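Long-range contacts in separin (Saccharomyces cerevisiae, PDB 5U1T), which cleaves the cohesin subunit MCD1/SCC1 at the onset of anaphase as a caspase-like cysteine protease, and so allows chromosomes to segregate: residues Y564-D569 with K609-Y614; I581-I586 with S624-L629; K592-A597 with K634-S639. All coordinates share one frame; numbering follows the deposited sequence.

In the fold
From the N terminus, helix 557-572 leads into helix 578-590, the short helix 593-596, helix 602-617, helix 621-633 and the short helix 635-638. Contact 1 brings helix 602-617 back to helix 557-572; contact 2 sets helix 621-633 against helix 578-590; contact 3 joins the turns that follow these two helices. The three closures cross along the chain, none lying within another. Contacts 1 and 2, with centres 12 Å apart, share packing through Leu611, Leu612 and Leu627. Contacts 2 and 3 touch where Tyr585 meets Tyr638. Contacts 1 and 3 stay apart, about 9 Å between nearest atoms. Together they join two successive runs of helix, 557-596 and 602-638, within the helical region, away from the probable catalytic cysteine.

Contact 1 (Y564-D569 with K609-Y614); sequences YLLNLD and KMLLCY
Leu566 reaches from helix 557-572 to three side chains of helix 602-617, and apolar packing of this one leucine carries most of the contact. Its CG stands anti to the backbone N (chi1 178°), which sends the two methyls across the gap. CD1 meets CD1 of Leu611 at 3.7 Å, methyl against methyl, while CD2 lies 4.1 Å from CB of Met610, whose side chain runs at about a right angle to the leucine. The sulfur end of Met610 then bends away from the first helix. CD1 of Leu566 also lies oblique to the Tyr614 ring, 4.2 Å from its CD2.

The polar groups bond outside the pair. Tyr614 OH comes no nearer than 4.2 Å to the backbone O of Asp569 and is instead hydrogen-bonded to Leu574 O, while Asp569 OD2 accepts from Asn577 N. Both bonds hold the connection between helix 557-572 and helix 578-590.

The segment axes stay 10.9 Å apart at an angle of 46°, without a hydrogen bond between them. The pairing probably rests on close fit and the burial of apolar surface, while the phenol OH and one carboxylate oxygen, OD2, find partners in the neighbouring interhelical turn.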
ATOM      1  N   TYR A 564       5.322 -18.094  14.777  1.00 53.72           N
ATOM      2  CA  TYR A 564       4.140 -17.923  15.593  1.00 54.37           C
ATOM      3  C   TYR A 564       4.107 -16.484  16.133  1.00 52.70           C
ATOM      4  O   TYR A 564       3.076 -15.820  16.067  1.00 51.47           O
ATOM      5  CB  TYR A 564       4.105 -18.969  16.721  1.00 50.18           C
ATOM      6  CG  TYR A 564       2.890 -18.862  17.605  1.00 49.42           C
ATOM      7  CD1 TYR A 564       1.692 -19.469  17.260  1.00 50.65           C
ATOM      8  CD2 TYR A 564       2.935 -18.127  18.780  1.00 52.56           C
ATOM      9  CE1 TYR A 564       0.572 -19.352  18.073  1.00 53.00           C
ATOM     10  CE2 TYR A 564       1.838 -18.001  19.594  1.00 48.29           C
ATOM     11  CZ  TYR A 564       0.655 -18.605  19.242  1.00 57.17           C
ATOM     12  OH  TYR A 564      -0.434 -18.457  20.088  1.00 61.97           O
ATOM     13  N   LEU A 565       5.236 -15.987  16.632  1.00 54.50           N
ATOM     14  CA  LEU A 565       5.271 -14.651  17.223  1.00 55.51           C
ATOM     15  C   LEU A 565       5.038 -13.548  16.166  1.00 55.66           C
ATOM     16  O   LEU A 565       4.269 -12.612  16.395  1.00 54.17           O
ATOM     17  CB  LEU A 565       6.593 -14.434  17.955  1.00 53.16           C
ATOM     18  CG  LEU A 565       6.769 -15.299  19.198  1.00 52.70           C
ATOM     19  CD1 LEU A 565       8.135 -15.095  19.782  1.00 47.98           C
ATOM     20  CD2 LEU A 565       5.724 -14.980  20.212  1.00 51.99           C
ATOM     21  N   LEU A 566       5.683 -13.673  15.011  1.00 50.76           N
ATOM     22  CA  LEU A 566       5.406 -12.786  13.904  1.00 50.83           C
ATOM     23  C   LEU A 566       3.910 -12.671  13.631  1.00 54.44           C
ATOM     24  O   LEU A 566       3.340 -11.574  13.632  1.00 55.75           O
ATOM     25  CB  LEU A 566       6.112 -13.270  12.654  1.00 54.17           C
ATOM     26  CG  LEU A 566       5.790 -12.369  11.472  1.00 55.36           C
ATOM     27  CD1 LEU A 566       6.629 -11.116  11.585  1.00 53.94           C
ATOM     28  CD2 LEU A 566       5.995 -13.076  10.140  1.00 50.52           C
ATOM     29  N   ASN A 567       3.277 -13.818  13.412  1.00 57.34           N
ATOM     30  CA  ASN A 567       1.870 -13.845  13.045  1.00 51.78           C
ATOM     31  C   ASN A 567       0.970 -13.460  14.206  1.00 48.98           C
ATOM     32  O   ASN A 567      -0.081 -12.872  13.992  1.00 55.17           O
ATOM     33  CB  ASN A 567       1.492 -15.211  12.487  1.00 48.41           C
ATOM     34  CG  ASN A 567       1.949 -15.395  11.056  1.00 52.66           C
ATOM     35  OD1 ASN A 567       3.086 -15.804  10.803  1.00 49.07           O
ATOM     36  ND2 ASN A 567       1.067 -15.092  10.107  1.00 50.40           N
ATOM     37  N   LEU A 568       1.396 -13.753  15.428  1.00 49.69           N
ATOM     38  CA  LEU A 568       0.686 -13.270  16.617  1.00 54.24           C
ATOM     39  C   LEU A 568       0.660 -11.727  16.678  1.00 56.55           C
ATOM     40  O   LEU A 568      -0.416 -11.119  16.799  1.00 51.35           O
ATOM     41  CB  LEU A 568       1.320 -13.842  17.892  1.00 49.26           C
ATOM     42  CG  LEU A 568       0.765 -13.300  19.221  1.00 56.15           C
ATOM     43  CD1 LEU A 568      -0.680 -13.690  19.438  1.00 52.60           C
ATOM     44  CD2 LEU A 568       1.591 -13.757  20.406  1.00 58.60           C
ATOM     45  N   ASP A 569       1.850 -11.124  16.583  1.00 53.64           N
ATOM     46  CA  ASP A 569       2.015  -9.670  16.461  1.00 53.99           C
ATOM     47  C   ASP A 569       1.105  -9.058  15.408  1.00 51.88           C
ATOM     48  O   ASP A 569       0.326  -8.160  15.717  1.00 55.67           O
ATOM     49  CB  ASP A 569       3.459  -9.314  16.125  1.00 46.69           C
ATOM     50  CG  ASP A 569       4.300  -9.133  17.353  1.00 54.90           C
ATOM     51  OD1 ASP A 569       3.719  -9.169  18.455  1.00 60.93           O
ATOM     52  OD2 ASP A 569       5.534  -8.952  17.227  1.00 55.96           O
ATOM     53  N   LYS A 609       9.106 -14.022   3.495  1.00 50.16           N
ATOM     54  CA  LYS A 609       8.391 -13.039   2.701  1.00 53.05           C
ATOM     55  C   LYS A 609       7.489 -12.176   3.584  1.00 57.93           C
ATOM     56  O   LYS A 609       7.482 -10.945   3.458  1.00 59.94           O
ATOM     57  CB  LYS A 609       7.580 -13.716   1.599  1.00 57.40           C
ATOM     58  CG  LYS A 609       8.442 -14.171   0.429  1.00 61.14           C
ATOM     59  CD  LYS A 609       8.036 -15.536  -0.123  1.00 66.88           C
ATOM     60  CE  LYS A 609       6.553 -15.625  -0.467  1.00 57.18           C
ATOM     61  NZ  LYS A 609       6.323 -16.723  -1.442  1.00 63.71           N
ATOM     62  N   MET A 610       6.767 -12.806   4.505  1.00 55.35           N
ATOM     63  CA  MET A 610       5.886 -12.078   5.409  1.00 55.61           C
ATOM     64  C   MET A 610       6.665 -11.175   6.397  1.00 58.76           C
ATOM     65  O   MET A 610       6.124 -10.202   6.931  1.00 54.93           O
ATOM     66  CB  MET A 610       4.994 -13.066   6.156  1.00 45.89           C
ATOM     67  CG  MET A 610       3.731 -12.502   6.757  1.00 47.45           C
ATOM     68  SD  MET A 610       2.948 -11.099   5.893  1.00 64.95           S
ATOM     69  CE  MET A 610       2.717 -11.646   4.171  1.00 55.83           C
ATOM     70  N   LEU A 611       7.938 -11.502   6.621  1.00 56.79           N
ATOM     71  CA  LEU A 611       8.763 -10.832   7.627  1.00 54.32           C
ATOM     72  C   LEU A 611       9.384  -9.579   7.039  1.00 59.56           C
ATOM     73  O   LEU A 611       9.396  -8.522   7.679  1.00 59.71           O
ATOM     74  CB  LEU A 611       9.862 -11.776   8.146  1.00 48.89           C
ATOM     75  CG  LEU A 611      10.855 -11.242   9.185  1.00 51.17           C
ATOM     76  CD1 LEU A 611      10.146 -10.878  10.476  1.00 48.88           C
ATOM     77  CD2 LEU A 611      11.948 -12.251   9.451  1.00 47.66           C
ATOM     78  N   LEU A 612       9.932  -9.736   5.833  1.00 56.79           N
ATOM     79  CA  LEU A 612      10.433  -8.640   5.030  1.00 51.15           C
ATOM     80  C   LEU A 612       9.331  -7.603   4.843  1.00 53.57           C
ATOM     81  O   LEU A 612       9.546  -6.408   5.062  1.00 53.01           O
ATOM     82  CB  LEU A 612      10.917  -9.138   3.672  1.00 48.01           C
ATOM     83  CG  LEU A 612      12.194  -9.961   3.601  1.00 49.68           C
ATOM     84  CD1 LEU A 612      12.471 -10.344   2.179  1.00 50.81           C
ATOM     85  CD2 LEU A 612      13.363  -9.193   4.159  1.00 50.03           C
ATOM     86  N   CYS A 613       8.152  -8.072   4.452  1.00 51.45           N
ATOM     87  CA  CYS A 613       7.010  -7.200   4.254  1.00 50.39           C
ATOM     88  C   CYS A 613       6.552  -6.498   5.533  1.00 54.69           C
ATOM     89  O   CYS A 613       6.130  -5.345   5.479  1.00 60.07           O
ATOM     90  CB  CYS A 613       5.856  -7.989   3.645  1.00 47.70           C
ATOM     91  SG  CYS A 613       4.257  -7.166   3.608  1.00 52.58           S
ATOM     92  N   TYR A 614       6.640  -7.148   6.686  1.00 49.46           N
ATOM     93  CA  TYR A 614       6.206  -6.476   7.907  1.00 47.33           C
ATOM     94  C   TYR A 614       7.305  -5.560   8.442  1.00 51.66           C
ATOM     95  O   TYR A 614       7.013  -4.576   9.111  1.00 53.24           O
ATOM     96  CB  TYR A 614       5.799  -7.478   8.978  1.00 45.81           C
ATOM     97  CG  TYR A 614       4.853  -6.967  10.041  1.00 41.58           C
ATOM     98  CD1 TYR A 614       3.661  -6.341   9.700  1.00 42.66           C
ATOM     99  CD2 TYR A 614       5.129  -7.153  11.389  1.00 42.23           C
ATOM    100  CE1 TYR A 614       2.771  -5.905  10.667  1.00 41.29           C
ATOM    101  CE2 TYR A 614       4.242  -6.723  12.368  1.00 40.11           C
ATOM    102  CZ  TYR A 614       3.067  -6.093  11.994  1.00 42.14           C
ATOM    103  OH  TYR A 614       2.177  -5.651  12.943  1.00 48.87           O
TER

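Contact 2 (I581-I586 with S624-L629)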
ATOM      1  N   ILE A 581      12.525 -11.178  17.105  1.00 56.75           N
ATOM      2  CA  ILE A 581      12.490 -12.353  16.243  1.00 56.47           C
ATOM      3  C   ILE A 581      13.214 -12.176  14.905  1.00 55.38           C
ATOM      4  O   ILE A 581      13.668 -13.155  14.334  1.00 60.61           O
ATOM      5  CB  ILE A 581      11.025 -12.829  15.977  1.00 55.20           C
ATOM      6  CG1 ILE A 581      10.270 -11.880  15.064  1.00 54.51           C
ATOM      7  CG2 ILE A 581      10.269 -13.012  17.284  1.00 59.46           C
ATOM      8  CD1 ILE A 581       8.822 -12.226  14.921  1.00 53.97           C
ATOM      9  N   THR A 582      13.358 -10.959  14.402  1.00 56.72           N
ATOM     10  CA  THR A 582      14.163 -10.767  13.197  1.00 55.30           C
ATOM     11  C   THR A 582      15.625 -11.049  13.522  1.00 57.72           C
ATOM     12  O   THR A 582      16.369 -11.581  12.702  1.00 55.38           O
ATOM     13  CB  THR A 582      14.042  -9.342  12.613  1.00 54.01           C
ATOM     14  OG1 THR A 582      12.663  -8.975  12.512  1.00 52.70           O
ATOM     15  CG2 THR A 582      14.673  -9.274  11.233  1.00 48.39           C
ATOM     16  N   LYS A 583      16.039 -10.704  14.730  1.00 55.08           N
ATOM     17  CA  LYS A 583      17.415 -10.944  15.111  1.00 53.51           C
ATOM     18  C   LYS A 583      17.633 -12.409  15.370  1.00 60.55           C
ATOM     19  O   LYS A 583      18.641 -12.976  14.940  1.00 61.81           O
ATOM     20  CB  LYS A 583      17.786 -10.119  16.331  1.00 60.10           C
ATOM     21  CG  LYS A 583      18.553  -8.879  15.946  1.00 54.82           C
ATOM     22  CD  LYS A 583      18.244  -7.710  16.843  1.00 62.19           C
ATOM     23  CE  LYS A 583      18.810  -6.416  16.224  1.00 73.33           C
ATOM     24  NZ  LYS A 583      20.265  -6.550  15.783  1.00 68.85           N
ATOM     25  N   LEU A 584      16.677 -13.019  16.067  1.00 59.42           N
ATOM     26  CA  LEU A 584      16.705 -14.453  16.326  1.00 57.77           C
ATOM     27  C   LEU A 584      16.837 -15.249  15.046  1.00 56.30           C
ATOM     28  O   LEU A 584      17.673 -16.149  14.950  1.00 53.41           O
ATOM     29  CB  LEU A 584      15.450 -14.886  17.073  1.00 57.65           C
ATOM     30  CG  LEU A 584      15.693 -14.864  18.571  1.00 53.33           C
ATOM     31  CD1 LEU A 584      14.397 -14.942  19.321  1.00 52.09           C
ATOM     32  CD2 LEU A 584      16.598 -16.018  18.899  1.00 54.45           C
ATOM     33  N   TYR A 585      16.022 -14.892  14.064  1.00 50.46           N
ATOM     34  CA  TYR A 585      16.019 -15.592  12.799  1.00 54.03           C
ATOM     35  C   TYR A 585      17.341 -15.445  12.074  1.00 57.98           C
ATOM     36  O   TYR A 585      17.837 -16.411  11.493  1.00 60.26           O
ATOM     37  CB  TYR A 585      14.879 -15.098  11.913  1.00 56.38           C
ATOM     38  CG  TYR A 585      14.819 -15.768  10.562  1.00 56.20           C
ATOM     39  CD1 TYR A 585      14.430 -17.092  10.442  1.00 57.51           C
ATOM     40  CD2 TYR A 585      15.135 -15.066   9.407  1.00 55.14           C
ATOM     41  CE1 TYR A 585      14.377 -17.703   9.209  1.00 57.33           C
ATOM     42  CE2 TYR A 585      15.080 -15.660   8.175  1.00 59.77           C
ATOM     43  CZ  TYR A 585      14.698 -16.986   8.075  1.00 62.96           C
ATOM     44  OH  TYR A 585      14.648 -17.588   6.837  1.00 54.38           O
ATOM     45  N   ILE A 586      17.925 -14.251  12.123  1.00 60.75           N
ATOM     46  CA  ILE A 586      19.189 -14.018  11.440  1.00 59.99           C
ATOM     47  C   ILE A 586      20.333 -14.786  12.103  1.00 64.69           C
ATOM     48  O   ILE A 586      21.147 -15.402  11.414  1.00 71.10           O
ATOM     49  CB  ILE A 586      19.552 -12.513  11.385  1.00 63.66           C
ATOM     50  CG1 ILE A 586      18.580 -11.753  10.478  1.00 63.02           C
ATOM     51  CG2 ILE A 586      20.988 -12.307  10.886  1.00 57.70           C
ATOM     52  CD1 ILE A 586      18.937 -10.288  10.325  1.00 62.53           C
ATOM     53  N   SER A 624      15.785  -4.689   7.948  1.00 53.50           N
ATOM     54  CA  SER A 624      15.513  -5.075   6.572  1.00 53.56           C
ATOM     55  C   SER A 624      16.802  -5.271   5.760  1.00 52.89           C
ATOM     56  O   SER A 624      16.950  -6.280   5.071  1.00 53.25           O
ATOM     57  CB  SER A 624      14.599  -4.046   5.897  1.00 45.53           C
ATOM     58  OG  SER A 624      13.255  -4.217   6.317  1.00 55.99           O
ATOM     59  N   ILE A 625      17.738  -4.328   5.857  1.00 55.57           N
ATOM     60  CA  ILE A 625      18.981  -4.428   5.082  1.00 58.99           C
ATOM     61  C   ILE A 625      19.792  -5.641   5.545  1.00 56.51           C
ATOM     62  O   ILE A 625      20.306  -6.408   4.730  1.00 57.85           O
ATOM     63  CB  ILE A 625      19.835  -3.121   5.182  1.00 53.45           C
ATOM     64  CG1 ILE A 625      19.120  -1.991   4.445  1.00 59.20           C
ATOM     65  CG2 ILE A 625      21.194  -3.289   4.561  1.00 46.34           C
ATOM     66  CD1 ILE A 625      19.699  -0.618   4.693  1.00 56.54           C
ATOM     67  N   GLU A 626      19.880  -5.832   6.852  1.00 52.91           N
ATOM     68  CA  GLU A 626      20.723  -6.884   7.377  1.00 58.17           C
ATOM     69  C   GLU A 626      20.155  -8.275   7.046  1.00 65.59           C
ATOM     70  O   GLU A 626      20.890  -9.183   6.627  1.00 64.54           O
ATOM     71  CB  GLU A 626      20.895  -6.715   8.874  1.00 53.84           C
ATOM     72  CG  GLU A 626      21.666  -7.848   9.476  1.00 68.05           C
ATOM     73  CD  GLU A 626      21.524  -7.876  10.966  1.00 73.93           C
ATOM     74  OE1 GLU A 626      20.992  -6.866  11.503  1.00 69.72           O
ATOM     75  OE2 GLU A 626      21.935  -8.895  11.578  1.00 68.72           O
ATOM     76  N   LEU A 627      18.843  -8.413   7.224  1.00 58.99           N
ATOM     77  CA  LEU A 627      18.114  -9.600   6.825  1.00 55.97           C
ATOM     78  C   LEU A 627      18.315  -9.882   5.349  1.00 61.59           C
ATOM     79  O   LEU A 627      18.779 -10.970   4.992  1.00 68.98           O
ATOM     80  CB  LEU A 627      16.619  -9.459   7.134  1.00 54.04           C
ATOM     81  CG  LEU A 627      15.702 -10.613   6.716  1.00 54.78           C
ATOM     82  CD1 LEU A 627      16.294 -11.975   7.085  1.00 51.36           C
ATOM     83  CD2 LEU A 627      14.366 -10.454   7.361  1.00 51.15           C
ATOM     84  N   SER A 628      17.962  -8.924   4.497  1.00 59.19           N
ATOM     85  CA  SER A 628      18.060  -9.106   3.045  1.00 61.46           C
ATOM     86  C   SER A 628      19.452  -9.512   2.598  1.00 63.94           C
ATOM     87  O   SER A 628      19.608 -10.410   1.767  1.00 60.31           O
ATOM     88  CB  SER A 628      17.662  -7.828   2.308  1.00 58.59           C
ATOM     89  OG  SER A 628      16.264  -7.788   2.109  1.00 61.81           O
ATOM     90  N   LEU A 629      20.460  -8.836   3.140  1.00 63.74           N
ATOM     91  CA  LEU A 629      21.834  -9.141   2.778  1.00 66.24           C
ATOM     92  C   LEU A 629      22.141 -10.568   3.200  1.00 66.49           C
ATOM     93  O   LEU A 629      22.717 -11.343   2.440  1.00 67.54           O
ATOM     94  CB  LEU A 629      22.819  -8.162   3.423  1.00 63.56           C
ATOM     95  CG  LEU A 629      22.856  -6.698   2.953  1.00 62.97           C
ATOM     96  CD1 LEU A 629      23.994  -5.979   3.638  1.00 52.65           C
ATOM     97  CD2 LEU A 629      22.963  -6.583   1.437  1.00 58.74           C
TER
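Helices 578-590 and 621-633 belong to the stacked alpha-helices of separin's helical region, and they run side by side in nearly the same direction, the segment axes 23° and 10.5 Å apart. Leu627 is the central side chain. Its CG lies anti to the backbone N (chi1 177°), and from there the two methyls part: CD1 comes to the edge of the Tyr585 ring, near the ring plane and 4.0 Å from CE2, whereas CD2 meets CG2 of Thr582 at 4.1 Å. Both partners cross the leucine at about a right angle.

Ile586 packs against the base of the leucine side chain: its CD1 is 4.0 Å from CB of Leu627. It also sits over the carboxylate of Glu626, 3.6 Å from CD; the CG2 branch is 3.6 Å from OE2 of that glutamate. The extended chain of Glu626 thereby sets its aliphatic stem and one face of its carboxylate against a methyl. At the exposed margin Lys583 NZ remains 4.4 Å from Glu626 OE1, too far for a salt bridge.

The buried hydroxyls are paired within helix 578-590 or beyond it: Thr582 OG1 with Leu578 O, and Tyr585 OH with Glu604 OE1 of helix 602-617. That third helix also packs on Leu627 through Leu612.

No hydrogen bond joins the two segments, so dispersion and burial of methyl groups hold the interior, while the lysine and glutamate probably add a mild, solvent-weakened attraction at its border.

Contact 3 (K592-A597 with K634-S639); sequences KSDEKA and KEKYYS
Lys634, at the N-cap of helix 635-638, meets Ser593 through its aliphatic chain: its CD is 3.8 Å from the serine CB. Its NZ continues to a weak hydrogen bond with Gln591 O. Lys636 also leaves the helix toward the first segment, but its NZ stays 4.4 Å from Asp594 OD2, short of a salt bridge; a weak hydrogen bond runs from it to Tyr637 OH.

With CG of Tyr637 anti to the carbonyl carbon (chi1 -63°), its ring turns one face to Ser593, whose OG stands above the plane, 3.2 Å from CD1, its O on the same side, 3.9 Å up and offset toward the rim. Asp594 OD1 approaches CE1 obliquely at 3.7 Å, its carboxylate turned 62° from the ring, and Tyr637 OH is 3.7 Å from Ala597 CA. An alanine here would take away the ring and is likely to leave a gap beside Ser593 and Ala597.

Tyr638 offers a ring edge to Ser593 OG, near the ring plane, while its OH is hydrogen-bonded to Glu604.

With no hydrogen bond or salt bridge across it, the contact depends on aromatic packing against a polar turn, and the lysines probably help balance the aspartate's charge.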
ATOM      1  N   LYS A 592      22.807 -20.558  10.684  1.00 82.54           N
ATOM      2  CA  LYS A 592      23.092 -21.988  10.749  1.00 78.16           C
ATOM      3  C   LYS A 592      22.502 -22.695   9.535  1.00 79.12           C
ATOM      4  O   LYS A 592      22.106 -23.859   9.602  1.00 83.05           O
ATOM      5  CB  LYS A 592      22.530 -22.590  12.043  1.00 75.17           C
ATOM      6  CG  LYS A 592      22.700 -21.684  13.257  1.00 79.78           C
ATOM      7  CD  LYS A 592      23.263 -22.430  14.468  1.00 88.23           C
ATOM      8  CE  LYS A 592      23.914 -21.439  15.444  1.00 89.96           C
ATOM      9  NZ  LYS A 592      24.860 -20.512  14.743  1.00 89.73           N
ATOM     10  N   SER A 593      22.441 -21.967   8.430  1.00 75.64           N
ATOM     11  CA  SER A 593      21.979 -22.495   7.160  1.00 77.76           C
ATOM     12  C   SER A 593      22.723 -23.765   6.735  1.00 83.13           C
ATOM     13  O   SER A 593      22.096 -24.750   6.331  1.00 83.62           O
ATOM     14  CB  SER A 593      22.137 -21.425   6.074  1.00 79.80           C
ATOM     15  OG  SER A 593      21.492 -21.808   4.873  1.00 80.80           O
ATOM     16  N   ASP A 594      24.053 -23.740   6.820  1.00 83.86           N
ATOM     17  CA  ASP A 594      24.881 -24.838   6.300  1.00 87.30           C
ATOM     18  C   ASP A 594      25.190 -25.921   7.342  1.00 80.94           C
ATOM     19  O   ASP A 594      25.612 -27.016   6.985  1.00 83.03           O
ATOM     20  CB  ASP A 594      26.202 -24.303   5.728  1.00 97.27           C
ATOM     21  CG  ASP A 594      25.999 -23.226   4.662  1.00 95.83           C
ATOM     22  OD1 ASP A 594      25.070 -22.388   4.809  1.00 97.84           O
ATOM     23  OD2 ASP A 594      26.786 -23.216   3.684  1.00 98.59           O
ATOM     24  N   GLU A 595      25.020 -25.601   8.623  1.00 85.27           N
ATOM     25  CA  GLU A 595      24.887 -26.628   9.665  1.00 80.86           C
ATOM     26  C   GLU A 595      23.673 -27.505   9.348  1.00 84.45           C
ATOM     27  O   GLU A 595      23.774 -28.724   9.221  1.00 85.14           O
ATOM     28  CB  GLU A 595      24.682 -26.016  11.058  1.00 75.74           C
ATOM     29  CG  GLU A 595      25.904 -25.587  11.862  1.00 80.01           C
ATOM     30  CD  GLU A 595      25.477 -24.920  13.187  1.00 92.53           C
ATOM     31  OE1 GLU A 595      25.982 -23.813  13.505  1.00 91.87           O
ATOM     32  OE2 GLU A 595      24.612 -25.504  13.898  1.00 87.68           O
ATOM     33  N   LYS A 596      22.515 -26.861   9.235  1.00 80.70           N
ATOM     34  CA  LYS A 596      21.250 -27.579   9.095  1.00 79.67           C
ATOM     35  C   LYS A 596      21.200 -28.432   7.817  1.00 80.69           C
ATOM     36  O   LYS A 596      20.451 -29.415   7.766  1.00 82.96           O
ATOM     37  CB  LYS A 596      20.073 -26.592   9.138  1.00 77.22           C
ATOM     38  CG  LYS A 596      19.725 -26.106  10.544  1.00 75.33           C
ATOM     39  CD  LYS A 596      18.212 -25.938  10.725  1.00 80.06           C
ATOM     40  CE  LYS A 596      17.439 -27.282  10.577  1.00 79.43           C
ATOM     41  NZ  LYS A 596      17.514 -28.155  11.787  1.00 68.34           N
ATOM     42  N   ALA A 597      22.009 -28.057   6.817  1.00 78.95           N
ATOM     43  CA  ALA A 597      22.157 -28.786   5.545  1.00 79.17           C
ATOM     44  C   ALA A 597      20.863 -29.438   5.052  1.00 79.33           C
ATOM     45  O   ALA A 597      20.810 -30.649   4.845  1.00 86.63           O
ATOM     46  CB  ALA A 597      23.255 -29.848   5.671  1.00 75.59           C
ATOM     47  N   LYS A 634      23.092 -16.511   2.089  1.00 78.81           N
ATOM     48  CA  LYS A 634      22.778 -17.935   2.146  1.00 65.83           C
ATOM     49  C   LYS A 634      21.987 -18.359   0.903  1.00 73.28           C
ATOM     50  O   LYS A 634      20.990 -19.086   0.998  1.00 76.64           O
ATOM     51  CB  LYS A 634      21.977 -18.266   3.406  1.00 61.24           C
ATOM     52  CG  LYS A 634      22.466 -17.634   4.687  1.00 60.63           C
ATOM     53  CD  LYS A 634      23.805 -18.171   5.087  1.00 63.46           C
ATOM     54  CE  LYS A 634      24.203 -17.674   6.464  1.00 71.47           C
ATOM     55  NZ  LYS A 634      25.513 -18.270   6.897  1.00 78.25           N
ATOM     56  N   GLU A 635      22.440 -17.896  -0.252  1.00 74.13           N
ATOM     57  CA  GLU A 635      21.844 -18.202  -1.548  1.00 78.46           C
ATOM     58  C   GLU A 635      21.780 -19.699  -1.908  1.00 86.03           C
ATOM     59  O   GLU A 635      20.893 -20.132  -2.662  1.00 86.40           O
ATOM     60  CB  GLU A 635      22.637 -17.459  -2.608  1.00 84.20           C
ATOM     61  CG  GLU A 635      22.208 -17.671  -4.020  1.00 84.08           C
ATOM     62  CD  GLU A 635      22.871 -16.650  -4.912  1.00 99.47           C
ATOM     63  OE1 GLU A 635      24.090 -16.807  -5.207  1.00101.51           O
ATOM     64  OE2 GLU A 635      22.179 -15.669  -5.287  1.00102.86           O
ATOM     65  N   LYS A 636      22.722 -20.481  -1.376  1.00 81.16           N
ATOM     66  CA  LYS A 636      22.745 -21.931  -1.560  1.00 82.00           C
ATOM     67  C   LYS A 636      21.408 -22.581  -1.222  1.00 84.33           C
ATOM     68  O   LYS A 636      21.082 -23.641  -1.742  1.00 88.12           O
ATOM     69  CB  LYS A 636      23.854 -22.560  -0.701  1.00 85.41           C
ATOM     70  CG  LYS A 636      24.050 -24.080  -0.876  1.00 86.45           C
ATOM     71  CD  LYS A 636      25.207 -24.605  -0.015  1.00 82.23           C
ATOM     72  CE  LYS A 636      25.337 -26.119  -0.101  1.00 81.39           C
ATOM     73  NZ  LYS A 636      26.264 -26.663   0.939  1.00 81.71           N
ATOM     74  N   TYR A 637      20.637 -21.930  -0.360  1.00 81.32           N
ATOM     75  CA  TYR A 637      19.398 -22.490   0.149  1.00 73.49           C
ATOM     76  C   TYR A 637      18.200 -21.608  -0.116  1.00 77.33           C
ATOM     77  O   TYR A 637      17.057 -22.078  -0.132  1.00 73.48           O
ATOM     78  CB  TYR A 637      19.522 -22.731   1.651  1.00 77.22           C
ATOM     79  CG  TYR A 637      20.584 -23.748   1.988  1.00 85.16           C
ATOM     80  CD1 TYR A 637      21.916 -23.365   2.145  1.00 86.68           C
ATOM     81  CD2 TYR A 637      20.264 -25.096   2.127  1.00 80.55           C
ATOM     82  CE1 TYR A 637      22.898 -24.298   2.449  1.00 89.23           C
ATOM     83  CE2 TYR A 637      21.237 -26.030   2.425  1.00 85.12           C
ATOM     84  CZ  TYR A 637      22.556 -25.627   2.584  1.00 86.54           C
ATOM     85  OH  TYR A 637      23.532 -26.557   2.881  1.00 87.16           O
ATOM     86  N   TYR A 638      18.452 -20.316  -0.305  1.00 78.28           N
ATOM     87  CA  TYR A 638      17.350 -19.374  -0.328  1.00 70.22           C
ATOM     88  C   TYR A 638      17.225 -18.704  -1.670  1.00 73.22           C
ATOM     89  O   TYR A 638      16.631 -17.632  -1.778  1.00 73.46           O
ATOM     90  CB  TYR A 638      17.526 -18.344   0.778  1.00 67.14           C
ATOM     91  CG  TYR A 638      17.363 -18.928   2.163  1.00 66.48           C
ATOM     92  CD1 TYR A 638      16.109 -18.995   2.765  1.00 60.22           C
ATOM     93  CD2 TYR A 638      18.462 -19.429   2.866  1.00 65.01           C
ATOM     94  CE1 TYR A 638      15.952 -19.522   4.031  1.00 60.79           C
ATOM     95  CE2 TYR A 638      18.312 -19.970   4.137  1.00 62.77           C
ATOM     96  CZ  TYR A 638      17.052 -20.017   4.709  1.00 61.94           C
ATOM     97  OH  TYR A 638      16.897 -20.532   5.973  1.00 57.49           O
ATOM     98  N   SER A 639      17.766 -19.351  -2.696  1.00 75.84           N
ATOM     99  CA  SER A 639      17.836 -18.742  -4.016  1.00 75.30           C
ATOM    100  C   SER A 639      16.452 -18.392  -4.538  1.00 70.18           C
ATOM    101  O   SER A 639      16.298 -17.406  -5.263  1.00 78.80           O
ATOM    102  CB  SER A 639      18.543 -19.664  -5.011  1.00 82.82           C
ATOM    103  OG  SER A 639      17.604 -20.446  -5.738  1.00 74.26           O
TER